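Local coordinates for mobilization protein A (Pseudomonas aeruginosa, PDB 2NS6), which nicks one DNA strand at the plasmid's origin of transfer and locally unwinds the DNA, as the relaxase of the conjugative relaxosome, at residues G44-F49 against A54-A59. Residues are numbered along the deposited sequence; the frame is centred on the assembly and turned at random.
Sequences GHMPEF and ADYWDA. With MN (manganese (II) ion), chain C.
Met46 and Pro47 come at the ring of Tyr56 from one side and Phe49 obliquely from the opposite side; the contact is largely apolar, with no hydrogen bond from one segment to the other. The sulfur makes a Met-aromatic contact: SD of Met46 sits 4.3 Å from the centroid of the Tyr56 ring, 37° off its normal. The same SD lies 3.6 Å from Tyr56 CB. A bend at chi2 (-60°) turns the thioether back toward the helix and carries CE of Met46 to 4.3 Å from NE1 of Trp57. Pro47 meets Tyr56 at about a right angle, its CD 3.7 Å from Tyr56 CD1. Phe49 brings CZ to 4.0 Å from that same CD1, while its CE1 approaches the Ala59 methyl and the Asp55 carbonyl oxygen lies at its ring edge.

The loop 44-49 leaves edge strand 38-44 of the five-stranded antiparallel sheet of this MobA/MobL relaxase and turns back over helix 53-63. His45 takes the other direction and binds a manganese ion through NE2 at 2.4 Å, a site that Gln96 shares, separate from that of His111, His119 and His121.

The polar ends look elsewhere: Tyr56 OH hydrogen-bonds Ser125 and Trp139, Trp57 NE1 reaches Thr107, and Asp55 OD2 accepts from Arg52 N.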
loop_
_atom_site.group_PDB
_atom_site.type_symbol
_atom_site.label_atom_id
_atom_site.label_comp_id
_atom_site.label_asym_id
_atom_site.label_seq_id
_atom_site.Cartn_x
_atom_site.Cartn_y
_atom_site.Cartn_z
ATOM N N GLY A 44 -4.007 0.631 6.483
ATOM C CA GLY A 44 -3.586 1.273 7.716
ATOM C C GLY A 44 -3.367 2.758 7.505
ATOM O O GLY A 44 -3.440 3.242 6.374
ATOM N N HIS A 45 -3.112 3.485 8.589
ATOM C CA HIS A 45 -2.853 4.918 8.517
ATOM C C HIS A 45 -3.933 5.757 7.839
ATOM O O HIS A 45 -3.641 6.849 7.353
ATOM C CB HIS A 45 -1.530 5.159 7.795
ATOM C CG HIS A 45 -0.385 4.388 8.372
ATOM N ND1 HIS A 45 0.601 3.832 7.591
ATOM C CD2 HIS A 45 -0.090 4.053 9.650
ATOM C CE1 HIS A 45 1.455 3.179 8.360
ATOM N NE2 HIS A 45 1.059 3.297 9.612
ATOM N N MET A 46 -5.170 5.265 7.808
ATOM C CA MET A 46 -6.262 6.006 7.178
ATOM C C MET A 46 -6.752 7.179 8.033
ATOM O O MET A 46 -6.954 7.043 9.241
ATOM C CB MET A 46 -7.443 5.071 6.895
ATOM C CG MET A 46 -7.207 4.066 5.800
ATOM S SD MET A 46 -6.847 4.849 4.211
ATOM C CE MET A 46 -6.288 3.437 3.262
ATOM N N PRO A 47 -6.950 8.352 7.410
ATOM C CA PRO A 47 -7.421 9.540 8.129
ATOM C C PRO A 47 -8.855 9.352 8.598
ATOM O O PRO A 47 -9.604 8.532 8.050
ATOM C CB PRO A 47 -7.266 10.663 7.097
ATOM C CG PRO A 47 -7.432 9.955 5.798
ATOM C CD PRO A 47 -6.655 8.672 6.006
ATOM N N GLU A 48 -9.234 10.113 9.615
ATOM C CA GLU A 48 -10.565 10.016 10.204
ATOM C C GLU A 48 -11.758 10.059 9.239
ATOM O O GLU A 48 -12.745 9.370 9.469
ATOM C CB GLU A 48 -10.716 11.094 11.288
ATOM C CG GLU A 48 -12.100 11.182 11.940
ATOM C CD GLU A 48 -12.582 9.858 12.529
ATOM O OE1 GLU A 48 -11.852 9.251 13.348
ATOM O OE2 GLU A 48 -13.704 9.436 12.171
ATOM N N PHE A 49 -11.684 10.837 8.163
ATOM C CA PHE A 49 -12.824 10.898 7.249
ATOM C C PHE A 49 -13.121 9.564 6.548
ATOM O O PHE A 49 -14.202 9.376 5.994
ATOM C CB PHE A 49 -12.628 12.018 6.214
ATOM C CG PHE A 49 -11.713 11.653 5.073
ATOM C CD1 PHE A 49 -12.144 10.796 4.065
ATOM C CD2 PHE A 49 -10.425 12.170 5.006
ATOM C CE1 PHE A 49 -11.304 10.460 3.003
ATOM C CE2 PHE A 49 -9.576 11.840 3.948
ATOM C CZ PHE A 49 -10.018 10.985 2.946
ATOM N N ALA A 54 -11.737 1.881 0.876
ATOM C CA ALA A 54 -12.166 2.336 -0.441
ATOM C C ALA A 54 -12.519 3.819 -0.432
ATOM O O ALA A 54 -12.329 4.519 -1.434
ATOM C CB ALA A 54 -13.369 1.520 -0.916
ATOM N N ASP A 55 -13.027 4.311 0.693
ATOM C CA ASP A 55 -13.382 5.726 0.763
ATOM C C ASP A 55 -12.158 6.603 0.494
ATOM O O ASP A 55 -12.274 7.666 -0.111
ATOM C CB ASP A 55 -13.992 6.081 2.132
ATOM C CG ASP A 55 -15.222 5.247 2.463
ATOM O OD1 ASP A 55 -15.936 4.806 1.536
ATOM O OD2 ASP A 55 -15.490 5.043 3.666
ATOM N N TYR A 56 -10.981 6.154 0.921
ATOM C CA TYR A 56 -9.768 6.934 0.704
ATOM C C TYR A 56 -9.398 6.962 -0.780
ATOM O O TYR A 56 -9.038 8.008 -1.329
ATOM C CB TYR A 56 -8.601 6.345 1.508
ATOM C CG TYR A 56 -7.341 7.178 1.456
ATOM C CD1 TYR A 56 -7.142 8.230 2.349
ATOM C CD2 TYR A 56 -6.363 6.938 0.493
ATOM C CE1 TYR A 56 -6.008 9.023 2.287
ATOM C CE2 TYR A 56 -5.218 7.728 0.418
ATOM C CZ TYR A 56 -5.048 8.770 1.318
ATOM O OH TYR A 56 -3.929 9.567 1.256
ATOM N N TRP A 57 -9.485 5.811 -1.433
ATOM C CA TRP A 57 -9.144 5.729 -2.841
ATOM C C TRP A 57 -10.162 6.448 -3.719
ATOM O O TRP A 57 -9.809 6.983 -4.777
ATOM C CB TRP A 57 -8.992 4.263 -3.238
ATOM C CG TRP A 57 -7.989 3.580 -2.353
ATOM C CD1 TRP A 57 -8.223 2.557 -1.486
ATOM C CD2 TRP A 57 -6.603 3.918 -2.218
ATOM N NE1 TRP A 57 -7.066 2.230 -0.814
ATOM C CE2 TRP A 57 -6.055 3.048 -1.252
ATOM C CE3 TRP A 57 -5.764 4.867 -2.833
ATOM C CZ2 TRP A 57 -4.704 3.105 -0.867
ATOM C CZ3 TRP A 57 -4.426 4.923 -2.454
ATOM C CH2 TRP A 57 -3.910 4.038 -1.479
ATOM N N ASP A 58 -11.415 6.471 -3.272
ATOM C CA ASP A 58 -12.473 7.172 -4.007
ATOM C C ASP A 58 -12.108 8.660 -4.042
ATOM O O ASP A 58 -12.164 9.295 -5.093
ATOM C CB ASP A 58 -13.839 7.031 -3.309
ATOM C CG ASP A 58 -14.500 5.667 -3.526
ATOM O OD1 ASP A 58 -14.330 5.056 -4.605
ATOM O OD2 ASP A 58 -15.226 5.218 -2.605
ATOM N N ALA A 59 -11.748 9.206 -2.881
ATOM C CA ALA A 59 -11.382 10.619 -2.767
ATOM C C ALA A 59 -10.163 10.906 -3.629
ATOM O O ALA A 59 -10.146 11.864 -4.403
ATOM C CB ALA A 59 -11.091 10.980 -1.304
HETATM MN MN MN C . 1.873 2.533 11.725
HETATM O O HOH W 1 3.980 3.788 12.208
#